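Local atomic coordinates of antibiotic biosynthesis monooxygenase (Rhodospirillum rubrum, PDB entry 4HL9), a protein that probably acts as a monooxygenase, an oxidoreductase that adds oxygen to an organic substrate. Residues Ile39-Pro42 and Leu43-Leu47; Glu46-Glu49 and Lys50-Glu54; Arg95-Pro98 and Leu99-His103. One frame throughout, in Å; residues are numbered along the deposited sequence.

In the fold
Following the chain from strand 24-32, interactions 1 and 2 come in succession along helix 37-52, and interaction 3 follows much later on helix 91-101. Each joins consecutive residues by helical turns, so none closes a loop. Interactions 1 and 2 overlap at Glu46 and Leu47; interaction 3 is separate in sequence, neither nested in nor crossing the others. In space the two helices lie against each other: Glu46 OE2 is 2.7 Å from Arg95 NH2 in a salt bridge, and Leu47 packs on Leu96. Helix 37-52 also rests on strands of the antiparallel sheet, whose order 59-65, 71-78, 24-32, 104-115 matches a ferredoxin-like fold.

Interaction 1 of 3, residues Ile39-Pro42 and Leu43-Leu47; sequences IVLP and LYREL
The CG2 methyl of Val40 lies beside the ring of Tyr44, one turn on along helix 37-52, with Val40 CG2 3.7 Å from Tyr44 CE2. The ring is brought there by a chi1 of -83°, which sets Tyr44 CG beside its own backbone N and opposite the carbonyl carbon. Leu43 is a looser neighbour of Val40, with Leu43 CD2 4.4 Å from Val40 CG1.

A second kind of contact sets aliphatic carbon against a charged group. Arg45, bent at chi3 (-132°), brings Arg45 NH2 to 3.6 Å from Leu41 CB, which lies over one guanidinium face.

Backbone bonds complete the turn: Tyr44 N to Val40 O at 2.9 Å, Arg45 N to Leu41 O at 2.9 Å and Glu46 N to Pro42 O at 3.2 Å. Pro42 has no N-H to offer the preceding turn, and the helix is kinked there.

Val40 and Tyr44 face the ferredoxin-like sheet, packing on Ile32; Tyr44 also meets Phe72 and bonds through OH to Asp30. Leu41 packs on Val116 of the second subunit, whose Pro117 O takes a weak hydrogen bond from Arg45 NH1. Main-chain bonds thus hold the turn, while side chains tie the helix to sheet, helix 91-101 and neighbouring subunit.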
loop_
_atom_site.group_PDB
_atom_site.type_symbol
_atom_site.label_atom_id
_atom_site.label_comp_id
_atom_site.label_asym_id
_atom_site.label_seq_id
_atom_site.Cartn_x
_atom_site.Cartn_y
_atom_site.Cartn_z
ATOM N N ILE A 39 14.982 0.219 18.239
ATOM C CA ILE A 39 16.142 0.794 17.558
ATOM C C ILE A 39 15.712 1.538 16.281
ATOM O O ILE A 39 16.146 2.668 16.026
ATOM C CB ILE A 39 17.165 -0.315 17.211
ATOM C CG1 ILE A 39 17.816 -0.862 18.497
ATOM C CG2 ILE A 39 18.223 0.182 16.235
ATOM C CD1 ILE A 39 18.795 -2.008 18.223
ATOM N N VAL A 40 14.838 0.923 15.496
ATOM C CA VAL A 40 14.554 1.453 14.144
ATOM C C VAL A 40 13.502 2.564 14.099
ATOM O O VAL A 40 13.511 3.388 13.188
ATOM C CB VAL A 40 14.205 0.362 13.127
ATOM C CG1 VAL A 40 15.374 -0.612 12.933
ATOM C CG2 VAL A 40 12.876 -0.335 13.499
ATOM N N LEU A 41 12.608 2.594 15.084
ATOM C CA LEU A 41 11.594 3.626 15.150
ATOM C C LEU A 41 12.140 5.060 14.965
ATOM O O LEU A 41 11.643 5.763 14.093
ATOM C CB LEU A 41 10.686 3.466 16.383
ATOM C CG LEU A 41 9.620 2.362 16.210
ATOM C CD1 LEU A 41 8.935 1.997 17.561
ATOM C CD2 LEU A 41 8.560 2.803 15.184
ATOM N N PRO A 42 13.178 5.474 15.744
ATOM C CA PRO A 42 13.725 6.834 15.573
ATOM C C PRO A 42 14.288 7.089 14.171
ATOM O O PRO A 42 14.242 8.219 13.695
ATOM C CB PRO A 42 14.871 6.893 16.601
ATOM C CG PRO A 42 14.539 5.818 17.604
ATOM C CD PRO A 42 13.907 4.730 16.798
ATOM N N LEU A 43 14.849 6.047 13.563
ATOM C CA LEU A 43 15.390 6.082 12.208
ATOM C C LEU A 43 14.254 6.320 11.197
ATOM O O LEU A 43 14.345 7.207 10.346
ATOM C CB LEU A 43 16.092 4.753 11.911
ATOM C CG LEU A 43 17.533 4.491 12.372
ATOM C CD1 LEU A 43 17.948 5.299 13.577
ATOM C CD2 LEU A 43 17.872 3.002 12.509
ATOM N N TYR A 44 13.175 5.546 11.332
ATOM C CA TYR A 44 11.975 5.735 10.514
ATOM C C TYR A 44 11.400 7.157 10.671
ATOM O O TYR A 44 11.009 7.772 9.679
ATOM C CB TYR A 44 10.905 4.695 10.880
ATOM C CG TYR A 44 11.041 3.327 10.229
ATOM C CD1 TYR A 44 11.020 3.172 8.851
ATOM C CD2 TYR A 44 11.114 2.170 11.014
ATOM C CE1 TYR A 44 11.110 1.897 8.269
ATOM C CE2 TYR A 44 11.211 0.919 10.450
ATOM C CZ TYR A 44 11.199 0.776 9.093
ATOM O OH TYR A 44 11.301 -0.474 8.564
ATOM N N ARG A 45 11.344 7.671 11.902
ATOM C CA ARG A 45 10.811 9.019 12.130
ATOM C C ARG A 45 11.615 10.111 11.391
ATOM O O ARG A 45 11.038 10.996 10.741
ATOM C CB ARG A 45 10.717 9.339 13.628
ATOM C CG ARG A 45 9.733 8.475 14.422
ATOM C CD ARG A 45 9.600 9.021 15.839
ATOM N NE ARG A 45 9.719 7.987 16.870
ATOM C CZ ARG A 45 8.782 7.082 17.158
ATOM N NH1 ARG A 45 7.634 7.044 16.485
ATOM N NH2 ARG A 45 9.003 6.196 18.120
ATOM N N GLU A 46 12.943 10.022 11.460
ATOM C CA GLU A 46 13.812 10.944 10.708
ATOM C C GLU A 46 13.664 10.750 9.193
ATOM O O GLU A 46 13.600 11.723 8.456
ATOM C CB GLU A 46 15.290 10.810 11.119
ATOM C CG GLU A 46 16.212 11.855 10.438
ATOM C CD GLU A 46 17.696 11.686 10.769
ATOM O OE1 GLU A 46 18.046 10.864 11.646
ATOM O OE2 GLU A 46 18.516 12.387 10.140
ATOM N N LEU A 47 13.629 9.502 8.731
ATOM C CA LEU A 47 13.425 9.217 7.302
ATOM C C LEU A 47 12.141 9.902 6.780
ATOM O O LEU A 47 12.152 10.582 5.745
ATOM C CB LEU A 47 13.458 7.691 7.037
ATOM C CG LEU A 47 13.330 7.207 5.591
ATOM C CD1 LEU A 47 14.445 7.811 4.700
ATOM C CD2 LEU A 47 13.265 5.665 5.473
#

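Interaction 2 of 3, residues Glu46-Glu49 and Lys50-Glu54; sequences ELVE and KTRQE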
loop_
_atom_site.group_PDB
_atom_site.type_symbol
_atom_site.label_atom_id
_atom_site.label_comp_id
_atom_site.label_asym_id
_atom_site.label_seq_id
_atom_site.Cartn_x
_atom_site.Cartn_y
_atom_site.Cartn_z
ATOM N N GLU A 46 12.943 10.022 11.460
ATOM C CA GLU A 46 13.812 10.944 10.708
ATOM C C GLU A 46 13.664 10.750 9.193
ATOM O O GLU A 46 13.600 11.723 8.456
ATOM C CB GLU A 46 15.290 10.810 11.119
ATOM C CG GLU A 46 16.212 11.855 10.438
ATOM C CD GLU A 46 17.696 11.686 10.769
ATOM O OE1 GLU A 46 18.046 10.864 11.646
ATOM O OE2 GLU A 46 18.516 12.387 10.140
ATOM N N LEU A 47 13.629 9.502 8.731
ATOM C CA LEU A 47 13.425 9.217 7.302
ATOM C C LEU A 47 12.141 9.902 6.780
ATOM O O LEU A 47 12.152 10.582 5.745
ATOM C CB LEU A 47 13.458 7.691 7.037
ATOM C CG LEU A 47 13.330 7.207 5.591
ATOM C CD1 LEU A 47 14.445 7.811 4.700
ATOM C CD2 LEU A 47 13.265 5.665 5.473
ATOM N N VAL A 48 11.057 9.768 7.531
ATOM C CA VAL A 48 9.774 10.371 7.152
ATOM C C VAL A 48 9.875 11.901 7.120
ATOM O O VAL A 48 9.516 12.542 6.110
ATOM C CB VAL A 48 8.639 9.873 8.060
ATOM C CG1 VAL A 48 7.371 10.711 7.894
ATOM C CG2 VAL A 48 8.346 8.411 7.764
ATOM N N GLU A 49 10.417 12.476 8.190
ATOM C CA GLU A 49 10.559 13.930 8.281
ATOM C C GLU A 49 11.411 14.528 7.143
ATOM O O GLU A 49 10.997 15.500 6.509
ATOM C CB GLU A 49 11.095 14.319 9.662
ATOM C CG GLU A 49 11.773 15.681 9.737
ATOM C CD GLU A 49 12.481 15.866 11.063
ATOM O OE1 GLU A 49 13.710 15.609 11.115
ATOM O OE2 GLU A 49 11.804 16.228 12.048
ATOM N N LYS A 50 12.560 13.920 6.859
ATOM C CA LYS A 50 13.469 14.422 5.820
ATOM C C LYS A 50 12.933 14.176 4.420
ATOM O O LYS A 50 13.126 15.011 3.513
ATOM C CB LYS A 50 14.868 13.779 5.925
ATOM C CG LYS A 50 15.767 14.211 7.090
ATOM C CD LYS A 50 16.073 15.697 7.100
ATOM C CE LYS A 50 17.297 16.036 7.990
ATOM N NZ LYS A 50 17.348 15.295 9.285
ATOM N N THR A 51 12.286 13.025 4.226
ATOM C CA THR A 51 11.721 12.709 2.916
ATOM C C THR A 51 10.619 13.702 2.555
ATOM O O THR A 51 10.565 14.165 1.416
ATOM C CB THR A 51 11.214 11.262 2.786
ATOM O OG1 THR A 51 12.302 10.346 2.947
ATOM C CG2 THR A 51 10.606 11.027 1.394
ATOM N N ARG A 52 9.762 14.028 3.524
ATOM C CA ARG A 52 8.664 14.981 3.295
ATOM C C ARG A 52 9.167 16.386 2.940
ATOM O O ARG A 52 8.447 17.172 2.323
ATOM C CB ARG A 52 7.759 15.058 4.518
ATOM C CG ARG A 52 6.843 13.851 4.679
ATOM C CD ARG A 52 6.146 13.925 6.026
ATOM N NE ARG A 52 5.122 12.892 6.169
ATOM C CZ ARG A 52 4.518 12.614 7.324
ATOM N NH1 ARG A 52 4.847 13.276 8.423
ATOM N NH2 ARG A 52 3.600 11.669 7.380
ATOM N N GLN A 53 10.395 16.688 3.347
ATOM C CA GLN A 53 11.067 17.940 2.977
ATOM C C GLN A 53 11.715 17.914 1.583
ATOM O O GLN A 53 12.251 18.923 1.140
ATOM C CB GLN A 53 12.099 18.327 4.041
ATOM C CG GLN A 53 11.473 18.555 5.418
ATOM C CD GLN A 53 12.506 18.788 6.509
ATOM O OE1 GLN A 53 13.699 18.481 6.345
ATOM N NE2 GLN A 53 12.052 19.322 7.636
ATOM N N GLU A 54 11.671 16.785 0.880
ATOM C CA GLU A 54 12.211 16.765 -0.478
ATOM C C GLU A 54 11.288 17.582 -1.366
ATOM O O GLU A 54 10.071 17.409 -1.288
ATOM C CB GLU A 54 12.324 15.349 -1.035
ATOM C CG GLU A 54 13.420 14.532 -0.388
ATOM C CD GLU A 54 13.360 13.079 -0.792
ATOM O OE1 GLU A 54 13.036 12.789 -1.967
ATOM O OE2 GLU A 54 13.666 12.227 0.066
#
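A methyl of Val48 covers the guanidinium of Arg52 near the end of helix 37-52. The Arg52 chi1 of -75° places CG beside the backbone N, and the chain is extended from there to NE. Arg52 CB passes 3.5 Å from Val48 O, and Arg52 CG comes nearer to the same Val48 O, at 3.3 Å. Arg52 CD still lies nearest that oxygen but begins to meet the methyl, Val48 CG1, at 3.9 Å. The neighbour changes at Arg52 NE, which approaches Val48 CG1 to 3.6 Å. Arg52 CZ is 3.5 Å from Val48 CG1, which puts the methyl over the centre of one guanidinium face, and Arg52 NH1 and NH2 also lie by it. Two of the nitrogens have other polar partners: NE is hydrogen-bonded to Tyr60 O, and NH2 forms a salt bridge with Asp61. Both partners belong to strand 59-65, an outer strand of the ferredoxin-like sheet within this chain, so Arg52 ties the end of the helix to that strand.

Thr51, one residue earlier, grips Leu47 O twice. Thr51 N donates at 2.9 Å to Leu47 O, and Thr51 OG1 donates to the same Leu47 O at 2.8 Å. The two donors arrive from opposite faces of the carbonyl plane, OG1 lying 36° out of it. The hydroxyl is thus turned back onto the helix, while the Thr51 side chain also packs on Tyr60 and Trp78.

Lys50, bent at chi2 and chi4, crosses Glu46 at an angle. Lys50 NZ makes a weak salt bridge of 3.2 Å to Glu46 OE2, whose stronger partner is Arg95.

Interaction 3 of 3, residues Arg95-Pro98 and Leu99-His103; sequences RLVP and LINAH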
loop_
_atom_site.group_PDB
_atom_site.type_symbol
_atom_site.label_atom_id
_atom_site.label_comp_id
_atom_site.label_asym_id
_atom_site.label_seq_id
_atom_site.Cartn_x
_atom_site.Cartn_y
_atom_site.Cartn_z
ATOM N N ARG A 95 21.784 7.044 4.213
ATOM C CA ARG A 95 22.253 6.839 5.579
ATOM C C ARG A 95 21.256 5.961 6.364
ATOM O O ARG A 95 21.637 4.932 6.931
ATOM C CB ARG A 95 22.502 8.192 6.269
ATOM C CG ARG A 95 22.781 8.122 7.778
ATOM C CD ARG A 95 23.124 9.481 8.361
ATOM N NE ARG A 95 22.191 10.543 7.973
ATOM C CZ ARG A 95 21.091 10.878 8.644
ATOM N NH1 ARG A 95 20.751 10.234 9.754
ATOM N NH2 ARG A 95 20.316 11.857 8.191
ATOM N N LEU A 96 19.980 6.348 6.353
ATOM C CA LEU A 96 18.994 5.741 7.248
ATOM C C LEU A 96 18.553 4.334 6.850
ATOM O O LEU A 96 18.395 3.471 7.743
ATOM C CB LEU A 96 17.793 6.670 7.503
ATOM C CG LEU A 96 18.082 7.977 8.278
ATOM C CD1 LEU A 96 16.965 9.005 8.087
ATOM C CD2 LEU A 96 18.333 7.730 9.750
ATOM N N VAL A 97 18.375 4.091 5.543
ATOM C CA VAL A 97 17.783 2.840 5.062
ATOM C C VAL A 97 18.650 1.588 5.324
ATOM O O VAL A 97 18.114 0.546 5.763
ATOM C CB VAL A 97 17.271 2.919 3.590
ATOM C CG1 VAL A 97 16.754 1.579 3.122
ATOM C CG2 VAL A 97 16.139 3.956 3.465
ATOM N N PRO A 98 19.976 1.664 5.040
ATOM C CA PRO A 98 20.809 0.513 5.420
ATOM C C PRO A 98 20.857 0.306 6.942
ATOM O O PRO A 98 20.883 -0.843 7.388
ATOM C CB PRO A 98 22.192 0.866 4.852
ATOM C CG PRO A 98 21.883 1.835 3.705
ATOM C CD PRO A 98 20.729 2.644 4.226
ATOM N N LEU A 99 20.820 1.382 7.728
ATOM C CA LEU A 99 20.789 1.236 9.186
ATOM C C LEU A 99 19.522 0.523 9.687
ATOM O O LEU A 99 19.569 -0.229 10.659
ATOM C CB LEU A 99 20.938 2.578 9.886
ATOM C CG LEU A 99 22.267 3.334 9.712
ATOM C CD1 LEU A 99 22.119 4.689 10.370
ATOM C CD2 LEU A 99 23.421 2.499 10.304
ATOM N N ILE A 100 18.406 0.778 9.009
ATOM C CA ILE A 100 17.156 0.064 9.219
ATOM C C ILE A 100 17.240 -1.368 8.750
ATOM O O ILE A 100 16.917 -2.300 9.507
ATOM C CB ILE A 100 15.970 0.800 8.546
ATOM C CG1 ILE A 100 15.706 2.093 9.303
ATOM C CG2 ILE A 100 14.719 -0.098 8.556
ATOM C CD1 ILE A 100 14.967 3.217 8.471
ATOM N N ASN A 101 17.715 -1.565 7.525
ATOM C CA ASN A 101 17.770 -2.883 6.931
ATOM C C ASN A 101 18.755 -3.844 7.605
ATOM O O ASN A 101 18.612 -5.037 7.456
ATOM C CB ASN A 101 18.055 -2.809 5.438
ATOM C CG ASN A 101 16.901 -2.226 4.660
ATOM O OD1 ASN A 101 15.787 -2.024 5.188
ATOM N ND2 ASN A 101 17.156 -1.942 3.386
ATOM N N ALA A 102 19.724 -3.314 8.341
ATOM C CA ALA A 102 20.614 -4.143 9.164
ATOM C C ALA A 102 19.821 -5.094 10.072
ATOM O O ALA A 102 20.280 -6.186 10.402
ATOM C CB ALA A 102 21.512 -3.255 10.009
ATOM N N HIS A 103 18.621 -4.668 10.443
ATOM C CA HIS A 103 17.758 -5.439 11.331
ATOM C C HIS A 103 16.575 -6.189 10.675
ATOM O O HIS A 103 15.677 -6.656 11.384
ATOM C CB HIS A 103 17.263 -4.521 12.426
ATOM C CG HIS A 103 18.366 -3.934 13.257
ATOM N ND1 HIS A 103 19.183 -4.707 14.053
ATOM C CD2 HIS A 103 18.785 -2.655 13.422
ATOM C CE1 HIS A 103 20.054 -3.932 14.677
ATOM N NE2 HIS A 103 19.838 -2.682 14.310
#
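The amide of Asn101 rests against a methyl of Val97, one turn back on helix 91-101, with Val97 CG1 3.6 Å from Asn101 ND2. A chi1 of -69° sets Asn101 CG beside its own backbone N and back toward the previous turn, where Asn101 CG lies 3.2 Å from Val97 O. Asn101 N already donates to Val97 O at 2.8 Å.

Ile100 takes a different direction. Ile100 CG1 is 3.4 Å from Leu96 O. The same oxygen accepts the backbone bond, Ile100 N to Leu96 O, at 3.0 Å. The Ile100 side chain packs on Leu43 and Tyr44 of helix 37-52 and on Ile32 of strand 24-32, so it faces the protein interior.

Leu99 leans back over the carbonyl of Arg95, with Leu99 CG 3.3 Å from Arg95 O. The two side chains only graze, Arg95 CG being 4.4 Å from Leu99 CD1. The Arg95 guanidinium forms salt bridges with Glu46 and Glu91. Pro98 has no N-H for the turn before it and kinks the helix, yet its O still accepts from Ala102 N, with an N-H...O angle of 142°.

These are alpha-helical i to i+4 contacts on an amphipathic helix: Leu96 and Ile100 are buried against helix 37-52, while Pro98 and Leu99 are exposed. It is the second of the two helices that a ferredoxin-like fold stacks over its antiparallel sheet.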